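Local atomic coordinates of F5/8 type C domain protein (Clostridium perfringens, PDB entry 7JRM), a protein that probably recognises mucin glycans as part of the bacterial O-glycopeptidase ZmpB, joining a calcium-bearing carbohydrate-binding module to further domains. Residues L339-L348 / D360-K368; K404-D414 / Y441-F452. One frame throughout, in Å; residues are numbered along the deposited sequence.

Contact 1: residues L339-L348 / D360-K368; sequences LTGLENAKNL and DLRPLSKLK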
loop_
_atom_site.group_PDB
_atom_site.type_symbol
_atom_site.label_atom_id
_atom_site.label_comp_id
_atom_site.label_asym_id
_atom_site.label_seq_id
_atom_site.Cartn_x
_atom_site.Cartn_y
_atom_site.Cartn_z
ATOM N N LEU A 339 -16.158 12.903 34.697
ATOM C CA LEU A 339 -15.960 13.208 33.287
ATOM C C LEU A 339 -16.705 12.254 32.364
ATOM O O LEU A 339 -16.499 12.308 31.146
ATOM C CB LEU A 339 -14.467 13.188 32.947
ATOM C CG LEU A 339 -13.606 14.290 33.565
ATOM C CD1 LEU A 339 -12.149 14.109 33.171
ATOM C CD2 LEU A 339 -14.110 15.659 33.146
ATOM N N THR A 340 -17.558 11.388 32.910
ATOM C CA THR A 340 -18.269 10.408 32.099
ATOM C C THR A 340 -19.112 11.101 31.036
ATOM O O THR A 340 -19.879 12.022 31.333
ATOM C CB THR A 340 -19.152 9.528 32.984
ATOM O OG1 THR A 340 -18.334 8.831 33.932
ATOM C CG2 THR A 340 -19.912 8.514 32.141
ATOM N N GLY A 341 -18.960 10.653 29.787
ATOM C CA GLY A 341 -19.607 11.249 28.639
ATOM C C GLY A 341 -18.647 11.972 27.715
ATOM O O GLY A 341 -18.890 12.027 26.503
ATOM N N LEU A 342 -17.557 12.515 28.261
ATOM C CA LEU A 342 -16.576 13.235 27.458
ATOM C C LEU A 342 -15.780 12.324 26.534
ATOM O O LEU A 342 -15.033 12.829 25.689
ATOM C CB LEU A 342 -15.620 14.008 28.368
ATOM C CG LEU A 342 -16.014 15.456 28.662
ATOM C CD1 LEU A 342 -14.922 16.164 29.449
ATOM C CD2 LEU A 342 -16.318 16.195 27.369
ATOM N N GLU A 343 -15.916 11.003 26.670
ATOM C CA GLU A 343 -15.268 10.081 25.747
ATOM C C GLU A 343 -15.884 10.115 24.355
ATOM O O GLU A 343 -15.351 9.471 23.446
ATOM C CB GLU A 343 -15.318 8.656 26.303
ATOM C CG GLU A 343 -16.717 8.059 26.383
ATOM C CD GLU A 343 -17.473 8.497 27.623
ATOM O OE1 GLU A 343 -16.854 9.120 28.510
ATOM O OE2 GLU A 343 -18.686 8.214 27.712
ATOM N N ASN A 344 -16.986 10.843 24.170
ATOM C CA ASN A 344 -17.629 10.961 22.869
ATOM C C ASN A 344 -17.134 12.153 22.063
ATOM O O ASN A 344 -17.350 12.194 20.847
ATOM C CB ASN A 344 -19.149 11.065 23.039
ATOM C CG ASN A 344 -19.771 9.773 23.533
ATOM O OD1 ASN A 344 -19.874 8.796 22.790
ATOM N ND2 ASN A 344 -20.191 9.762 24.793
ATOM N N ALA A 345 -16.479 13.121 22.707
ATOM C CA ALA A 345 -15.957 14.306 22.023
ATOM C C ALA A 345 -14.599 13.961 21.419
ATOM O O ALA A 345 -13.537 14.324 21.932
ATOM C CB ALA A 345 -15.863 15.484 22.983
ATOM N N LYS A 346 -14.644 13.251 20.290
ATOM C CA LYS A 346 -13.420 12.785 19.647
ATOM C C LYS A 346 -12.591 13.922 19.066
ATOM O O LYS A 346 -11.388 13.743 18.846
ATOM C CB LYS A 346 -13.756 11.773 18.550
ATOM C CG LYS A 346 -14.417 12.381 17.322
ATOM C CD LYS A 346 -14.854 11.305 16.340
ATOM C CE LYS A 346 -15.194 11.900 14.983
ATOM N NZ LYS A 346 -16.041 10.984 14.169
ATOM N N ASN A 347 -13.197 15.082 18.812
ATOM C CA ASN A 347 -12.496 16.221 18.237
ATOM C C ASN A 347 -12.038 17.223 19.289
ATOM O O ASN A 347 -11.601 18.323 18.933
ATOM C CB ASN A 347 -13.383 16.921 17.205
ATOM C CG ASN A 347 -13.663 16.054 15.995
ATOM O OD1 ASN A 347 -12.742 15.606 15.310
ATOM N ND2 ASN A 347 -14.940 15.809 15.724
ATOM N N LEU A 348 -12.127 16.872 20.571
ATOM C CA LEU A 348 -11.721 17.786 21.630
ATOM C C LEU A 348 -10.216 18.016 21.582
ATOM O O LEU A 348 -9.429 17.064 21.587
ATOM C CB LEU A 348 -12.132 17.234 22.994
ATOM C CG LEU A 348 -11.890 18.150 24.196
ATOM C CD1 LEU A 348 -12.682 19.440 24.056
ATOM C CD2 LEU A 348 -12.246 17.437 25.492
ATOM N N ASP A 360 -10.256 11.405 38.179
ATOM C CA ASP A 360 -10.138 10.306 37.225
ATOM C C ASP A 360 -10.186 10.886 35.818
ATOM O O ASP A 360 -11.241 11.348 35.375
ATOM C CB ASP A 360 -11.252 9.283 37.437
ATOM C CG ASP A 360 -11.043 8.014 36.636
ATOM O OD1 ASP A 360 -11.937 7.141 36.664
ATOM O OD2 ASP A 360 -9.990 7.884 35.979
ATOM N N LEU A 361 -9.051 10.858 35.121
ATOM C CA LEU A 361 -8.953 11.351 33.753
ATOM C C LEU A 361 -9.137 10.253 32.713
ATOM O O LEU A 361 -8.969 10.516 31.517
ATOM C CB LEU A 361 -7.604 12.038 33.530
ATOM C CG LEU A 361 -7.225 13.203 34.444
ATOM C CD1 LEU A 361 -5.988 13.908 33.908
ATOM C CD2 LEU A 361 -8.382 14.175 34.587
ATOM N N ARG A 362 -9.476 9.037 33.138
ATOM C CA ARG A 362 -9.581 7.927 32.197
ATOM C C ARG A 362 -10.647 8.103 31.115
ATOM O O ARG A 362 -10.444 7.555 30.016
ATOM C CB ARG A 362 -9.816 6.622 32.974
ATOM C CG ARG A 362 -8.558 6.075 33.633
ATOM C CD ARG A 362 -8.851 4.838 34.463
ATOM N NE ARG A 362 -9.761 5.124 35.566
ATOM C CZ ARG A 362 -10.322 4.193 36.330
ATOM N NH1 ARG A 362 -11.141 4.542 37.313
ATOM N NH2 ARG A 362 -10.063 2.910 36.111
ATOM N N PRO A 363 -11.772 8.795 31.333
ATOM C CA PRO A 363 -12.690 9.044 30.207
ATOM C C PRO A 363 -12.062 9.800 29.047
ATOM O O PRO A 363 -12.602 9.747 27.935
ATOM C CB PRO A 363 -13.820 9.854 30.854
ATOM C CG PRO A 363 -13.849 9.368 32.252
ATOM C CD PRO A 363 -12.408 9.133 32.621
ATOM N N LEU A 364 -10.947 10.498 29.262
ATOM C CA LEU A 364 -10.257 11.219 28.199
ATOM C C LEU A 364 -9.109 10.419 27.596
ATOM O O LEU A 364 -8.309 10.979 26.840
ATOM C CB LEU A 364 -9.730 12.558 28.723
ATOM C CG LEU A 364 -10.584 13.317 29.737
ATOM C CD1 LEU A 364 -9.765 14.420 30.393
ATOM C CD2 LEU A 364 -11.826 13.890 29.076
ATOM N N SER A 365 -9.018 9.123 27.902
ATOM C CA SER A 365 -7.849 8.344 27.501
ATOM C C SER A 365 -7.763 8.191 25.987
ATOM O O SER A 365 -6.667 8.236 25.417
ATOM C CB SER A 365 -7.879 6.972 28.174
ATOM O OG SER A 365 -8.962 6.194 27.698
ATOM N N LYS A 366 -8.900 8.007 25.319
ATOM C CA LYS A 366 -8.922 7.740 23.887
ATOM C C LYS A 366 -9.141 8.995 23.050
ATOM O O LYS A 366 -9.412 8.883 21.850
ATOM C CB LYS A 366 -9.996 6.701 23.562
ATOM C CG LYS A 366 -9.754 5.339 24.193
ATOM C CD LYS A 366 -11.011 4.486 24.161
ATOM N N LEU A 367 -9.033 10.180 23.647
ATOM C CA LEU A 367 -9.138 11.428 22.896
ATOM C C LEU A 367 -7.801 11.698 22.216
ATOM O O LEU A 367 -6.822 12.061 22.877
ATOM C CB LEU A 367 -9.539 12.576 23.815
ATOM C CG LEU A 367 -10.804 12.369 24.652
ATOM C CD1 LEU A 367 -11.135 13.621 25.449
ATOM C CD2 LEU A 367 -11.976 11.964 23.772
ATOM N N LYS A 368 -7.758 11.527 20.894
ATOM C CA LYS A 368 -6.506 11.590 20.151
ATOM C C LYS A 368 -6.028 13.010 19.880
ATOM O O LYS A 368 -4.866 13.188 19.500
ATOM C CB LYS A 368 -6.650 10.843 18.822
ATOM C CG LYS A 368 -7.076 9.390 18.964
ATOM C CD LYS A 368 -7.688 8.868 17.672
ATOM C CE LYS A 368 -8.329 7.505 17.877
ATOM N NZ LYS A 368 -8.910 7.362 19.242
HETATM O O HOH W 1 -13.899 11.120 35.520
HETATM O O HOH W 2 -9.968 11.289 19.298
#
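P363 shows how two loops can be keyed together without a direct hydrogen bond: its ring is a bump set against L339 and E343. P363 CG lies 3.9 Å from L339 CB, while P363 CB is 3.6 Å from L339 O and also touches the E343 carboxylate. That carboxylate is held in a curl. E343 CG sits between the backbone N and the carbonyl carbon (chi1 67°), and a bend at chi2 returns the carboxylate to its own loop, where E343 OE1 accepts from G341 N at 2.9 Å.

Deeper in, the branches of L364 divide the work. L364 CD1 meets L339 CD1 at 3.7 Å, the two side chains crossing at about a right angle, whereas L364 CD2 runs beside L342, 3.9 Å from L342 CD1. L367 forms the second bump. L367 CD2 enters a hollow edged by carbonyls, 3.4 Å from A345 O and close to L342 O, and L367 CD1 meets L348 CD2 at 4.0 Å. Waters bridge the backbones near both ends, one between L339 N and D360 O, the other between K346 O and K368 N.

The leucine spacing and the short parallel strands are consistent with leucine-rich repeats. L342 and L348 reach L331 of strand 330-332, L342 and L364 reach L351 of strand 350-352, and M325 of helix 322-326 packs on L342 and A345.

Contact 2: residues K404-D414 / Y441-F452; sequences KNVAKTIRVVD and YGVHVLFEDEGF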
loop_
_atom_site.group_PDB
_atom_site.type_symbol
_atom_site.label_atom_id
_atom_site.label_comp_id
_atom_site.label_asym_id
_atom_site.label_seq_id
_atom_site.Cartn_x
_atom_site.Cartn_y
_atom_site.Cartn_z
ATOM N N LYS A 404 -2.930 5.502 35.332
ATOM C CA LYS A 404 -1.897 5.316 36.340
ATOM C C LYS A 404 -2.213 6.150 37.574
ATOM O O LYS A 404 -2.633 7.306 37.465
ATOM C CB LYS A 404 -0.524 5.702 35.782
ATOM C CG LYS A 404 0.536 5.968 36.840
ATOM C CD LYS A 404 1.933 5.949 36.240
ATOM C CE LYS A 404 2.902 6.776 37.070
ATOM N NZ LYS A 404 2.701 8.239 36.870
ATOM N N ASN A 405 -2.017 5.554 38.749
ATOM C CA ASN A 405 -2.195 6.277 40.001
ATOM C C ASN A 405 -1.074 7.296 40.166
ATOM O O ASN A 405 0.108 6.935 40.180
ATOM C CB ASN A 405 -2.217 5.304 41.177
ATOM C CG ASN A 405 -2.594 5.974 42.485
ATOM O OD1 ASN A 405 -2.952 7.152 42.513
ATOM N ND2 ASN A 405 -2.517 5.224 43.577
ATOM N N VAL A 406 -1.441 8.569 40.288
ATOM C CA VAL A 406 -0.474 9.652 40.399
ATOM C C VAL A 406 -0.493 10.275 41.795
ATOM O O VAL A 406 -0.025 11.396 41.978
ATOM C CB VAL A 406 -0.702 10.715 39.313
ATOM C CG1 VAL A 406 -0.438 10.128 37.934
ATOM C CG2 VAL A 406 -2.115 11.271 39.399
ATOM N N ALA A 407 -1.028 9.562 42.784
ATOM C CA ALA A 407 -1.040 10.069 44.149
ATOM C C ALA A 407 0.379 10.135 44.701
ATOM O O ALA A 407 1.196 9.239 44.470
ATOM C CB ALA A 407 -1.917 9.188 45.037
ATOM N N LYS A 408 0.671 11.207 45.440
ATOM C CA LYS A 408 2.027 11.493 45.894
ATOM C C LYS A 408 2.143 11.415 47.413
ATOM O O LYS A 408 2.814 10.522 47.934
ATOM C CB LYS A 408 2.473 12.865 45.382
ATOM C CG LYS A 408 2.535 12.972 43.868
ATOM C CD LYS A 408 3.363 11.847 43.270
ATOM C CE LYS A 408 3.343 11.896 41.751
ATOM N NZ LYS A 408 3.673 10.576 41.149
ATOM N N THR A 409 1.509 12.330 48.144
ATOM C CA THR A 409 1.718 12.471 49.578
ATOM C C THR A 409 0.418 12.227 50.328
ATOM O O THR A 409 -0.612 12.832 50.012
ATOM C CB THR A 409 2.265 13.863 49.914
ATOM O OG1 THR A 409 3.564 14.021 49.330
ATOM C CG2 THR A 409 2.367 14.050 51.419
ATOM N N ILE A 410 0.473 11.342 51.322
ATOM C CA ILE A 410 -0.635 11.088 52.235
ATOM C C ILE A 410 -0.264 11.708 53.574
ATOM O O ILE A 410 0.646 11.226 54.259
ATOM C CB ILE A 410 -0.921 9.589 52.388
ATOM C CG1 ILE A 410 -1.261 8.963 51.036
ATOM C CG2 ILE A 410 -2.050 9.361 53.384
ATOM C CD1 ILE A 410 -2.605 9.373 50.498
ATOM N N ARG A 411 -0.960 12.776 53.954
ATOM C CA ARG A 411 -0.726 13.433 55.232
ATOM C C ARG A 411 -2.045 13.575 55.978
ATOM O O ARG A 411 -3.094 13.811 55.369
ATOM C CB ARG A 411 -0.047 14.804 55.042
ATOM C CG ARG A 411 -0.985 15.979 54.813
ATOM C CD ARG A 411 -0.302 17.295 55.150
ATOM N NE ARG A 411 1.086 17.324 54.695
ATOM C CZ ARG A 411 1.497 17.921 53.581
ATOM N NH1 ARG A 411 0.627 18.545 52.800
ATOM N NH2 ARG A 411 2.781 17.894 53.247
ATOM N N VAL A 412 -1.989 13.403 57.296
ATOM C CA VAL A 412 -3.159 13.490 58.161
ATOM C C VAL A 412 -3.014 14.730 59.029
ATOM O O VAL A 412 -1.940 14.983 59.590
ATOM C CB VAL A 412 -3.321 12.226 59.023
ATOM C CG1 VAL A 412 -4.671 12.232 59.722
ATOM C CG2 VAL A 412 -3.158 10.978 58.170
ATOM N N VAL A 413 -4.090 15.504 59.136
ATOM C CA VAL A 413 -4.084 16.784 59.832
ATOM C C VAL A 413 -5.133 16.751 60.934
ATOM O O VAL A 413 -6.214 16.178 60.760
ATOM C CB VAL A 413 -4.351 17.954 58.861
ATOM C CG1 VAL A 413 -3.837 19.252 59.444
ATOM C CG2 VAL A 413 -3.704 17.683 57.510
ATOM N N ASP A 414 -4.811 17.369 62.069
ATOM C CA ASP A 414 -5.736 17.456 63.188
ATOM C C ASP A 414 -6.530 18.759 63.099
ATOM O O ASP A 414 -6.449 19.498 62.114
ATOM C CB ASP A 414 -4.983 17.326 64.513
ATOM C CG ASP A 414 -3.798 18.270 64.614
ATOM O OD1 ASP A 414 -3.963 19.480 64.353
ATOM O OD2 ASP A 414 -2.697 17.797 64.965
ATOM N N TYR A 441 -10.475 14.895 62.238
ATOM C CA TYR A 441 -9.203 14.795 61.538
ATOM C C TYR A 441 -9.450 14.770 60.039
ATOM O O TYR A 441 -10.455 14.233 59.568
ATOM C CB TYR A 441 -8.423 13.545 61.963
ATOM C CG TYR A 441 -7.930 13.594 63.389
ATOM C CD1 TYR A 441 -8.741 13.187 64.440
ATOM C CD2 TYR A 441 -6.655 14.054 63.686
ATOM C CE1 TYR A 441 -8.294 13.234 65.746
ATOM C CE2 TYR A 441 -6.200 14.106 64.988
ATOM C CZ TYR A 441 -7.023 13.694 66.014
ATOM O OH TYR A 441 -6.570 13.743 67.313
ATOM N N GLY A 442 -8.518 15.356 59.293
ATOM C CA GLY A 442 -8.600 15.397 57.847
ATOM C C GLY A 442 -7.455 14.633 57.214
ATOM O O GLY A 442 -6.344 14.596 57.743
ATOM N N VAL A 443 -7.738 14.018 56.068
ATOM C CA VAL A 443 -6.755 13.252 55.311
ATOM C C VAL A 443 -6.593 13.917 53.952
ATOM O O VAL A 443 -7.564 14.042 53.198
ATOM C CB VAL A 443 -7.171 11.781 55.155
ATOM C CG1 VAL A 443 -6.109 11.006 54.388
ATOM C CG2 VAL A 443 -7.422 11.153 56.517
ATOM N N HIS A 444 -5.371 14.339 53.640
ATOM C CA HIS A 444 -5.062 15.018 52.389
ATOM C C HIS A 444 -4.265 14.076 51.495
ATOM O O HIS A 444 -3.167 13.647 51.862
ATOM C CB HIS A 444 -4.283 16.308 52.644
ATOM C CG HIS A 444 -5.083 17.372 53.327
ATOM N ND1 HIS A 444 -5.383 17.330 54.671
ATOM C CD2 HIS A 444 -5.647 18.507 52.852
ATOM C CE1 HIS A 444 -6.096 18.394 54.994
ATOM N NE2 HIS A 444 -6.271 19.124 53.908
ATOM N N VAL A 445 -4.819 13.760 50.328
ATOM C CA VAL A 445 -4.172 12.896 49.349
ATOM C C VAL A 445 -3.607 13.805 48.265
ATOM O O VAL A 445 -4.311 14.192 47.329
ATOM C CB VAL A 445 -5.141 11.860 48.774
ATOM C CG1 VAL A 445 -4.435 10.979 47.750
ATOM C CG2 VAL A 445 -5.754 11.023 49.888
ATOM N N LEU A 446 -2.330 14.157 48.393
ATOM C CA LEU A 446 -1.684 15.023 47.420
ATOM C C LEU A 446 -1.300 14.226 46.180
ATOM O O LEU A 446 -0.780 13.111 46.278
ATOM C CB LEU A 446 -0.440 15.679 48.022
ATOM C CG LEU A 446 -0.556 16.535 49.290
ATOM C CD1 LEU A 446 0.513 17.618 49.296
ATOM C CD2 LEU A 446 -1.936 17.153 49.443
ATOM N N PHE A 447 -1.559 14.803 45.008
ATOM C CA PHE A 447 -1.201 14.156 43.756
ATOM C C PHE A 447 -0.800 15.213 42.738
ATOM O O PHE A 447 -1.290 16.346 42.771
ATOM C CB PHE A 447 -2.347 13.285 43.217
ATOM C CG PHE A 447 -3.471 14.063 42.588
ATOM C CD1 PHE A 447 -4.525 14.525 43.359
ATOM C CD2 PHE A 447 -3.489 14.307 41.223
ATOM C CE1 PHE A 447 -5.565 15.231 42.786
ATOM C CE2 PHE A 447 -4.524 15.015 40.645
ATOM C CZ PHE A 447 -5.564 15.477 41.426
ATOM N N GLU A 448 0.099 14.829 41.834
ATOM C CA GLU A 448 0.562 15.724 40.786
ATOM C C GLU A 448 1.002 14.903 39.582
ATOM O O GLU A 448 1.492 13.780 39.720
ATOM C CB GLU A 448 1.707 16.622 41.275
ATOM C CG GLU A 448 3.034 15.905 41.475
ATOM C CD GLU A 448 3.934 16.615 42.469
ATOM O OE1 GLU A 448 4.368 17.748 42.174
ATOM O OE2 GLU A 448 4.209 16.039 43.543
ATOM N N ASP A 449 0.808 15.479 38.399
ATOM C CA ASP A 449 1.201 14.857 37.141
ATOM C C ASP A 449 1.299 15.958 36.093
ATOM O O ASP A 449 1.131 17.143 36.395
ATOM C CB ASP A 449 0.211 13.760 36.731
ATOM C CG ASP A 449 0.814 12.760 35.760
ATOM O OD1 ASP A 449 1.987 12.377 35.949
ATOM O OD2 ASP A 449 0.112 12.358 34.808
ATOM N N GLU A 450 1.575 15.558 34.852
ATOM C CA GLU A 450 1.674 16.513 33.754
ATOM C C GLU A 450 0.338 17.213 33.536
ATOM O O GLU A 450 -0.558 16.671 32.880
ATOM C CB GLU A 450 2.131 15.814 32.471
ATOM C CG GLU A 450 2.235 16.735 31.263
ATOM C CD GLU A 450 2.947 18.036 31.579
ATOM O OE1 GLU A 450 2.261 19.071 31.721
ATOM O OE2 GLU A 450 4.192 18.026 31.685
ATOM N N GLY A 451 0.196 18.415 34.092
ATOM C CA GLY A 451 -1.023 19.182 33.966
ATOM C C GLY A 451 -2.171 18.728 34.840
ATOM O O GLY A 451 -3.262 19.305 34.746
ATOM N N PHE A 452 -1.967 17.721 35.687
ATOM C CA PHE A 452 -3.021 17.174 36.538
ATOM C C PHE A 452 -2.517 17.153 37.975
ATOM O O PHE A 452 -1.604 16.390 38.305
ATOM C CB PHE A 452 -3.427 15.774 36.078
ATOM C CG PHE A 452 -4.613 15.214 36.809
ATOM C CD1 PHE A 452 -5.712 16.008 37.089
ATOM C CD2 PHE A 452 -4.632 13.887 37.209
ATOM C CE1 PHE A 452 -6.806 15.491 37.759
ATOM C CE2 PHE A 452 -5.722 13.364 37.876
ATOM C CZ PHE A 452 -6.810 14.168 38.152
HETATM O O HOH W 3 3.605 10.926 38.382
#
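Y441 and D414 meet at one end of an antiparallel strand pair, 441-449 against 407-413, which is interrupted by a classic beta bulge toward the other end. Y441 CE2 comes to 3.5 Å from D414 CB, and the tyrosine hydroxyl is hydrogen-bonded to S437 O. G442 then exchanges backbone hydrogen bonds with V413 in both directions. The V443 side chain lies on the face that carries I410 and V412, only loosely against them.

H444 pairs with R411 through two nearly straight backbone bonds. Its ring crosses V413 obliquely, with H444 ND1 3.3 Å from V413 CG2; this buried nitrogen has no polar partner in the model, while F457 meets the ring edge-to-face. V445 lies side by side with I410, I410 CD1 being 3.6 Å from V445 CG2.

At L446 the register slips: its O accepts from both K408 N and T409 N, so two residues of one strand face a single residue of the other. The L446 side chain packs on T409 CB, and L446 CD1 comes 3.6 Å from R411 NH1, in a guanidinium that E422 holds through NH2. F447 CG sits between the backbone N and the carbonyl carbon (chi1 76°), and the ring leads away from strand 407-413, with F447 CD2 still 3.8 Å from V406 CG2. E448 crosses K408 at about a right angle, E448 OE2 lying 3.5 Å from K408 CG. D449 lies against V406 and shares a water with K408 NZ.

F452, where strand 452-461 begins, also touches V406 CG2, and F447 CE2 stands 3.3 Å above the plane of the F452 ring, over its centre.

Contacts 1 and 2 illustrate how repeat loops and a strand pair can meet through a single apolar touch. Their centres are 23 Å apart, yet L361 CD1 comes 3.5 Å from F452 CG, while L361 CD2 meets L339 CD1 at 4.0 Å within contact 1. Residues 398-400 tie the two together: Y399 makes backbone hydrogen bonds with L361 and a cation-pi contact with R362, V398 pairs with V406, and N400 ND2 is hydrogen-bonded to D449 OD2. Both adjoin one mixed sheet: contact 1 lies in the loops before and after strand 350-352, contact 2 supplies strands 407-413 and 440-449. Neither includes a ligand of the calcium site at S163, V206, D208, G210 and D214.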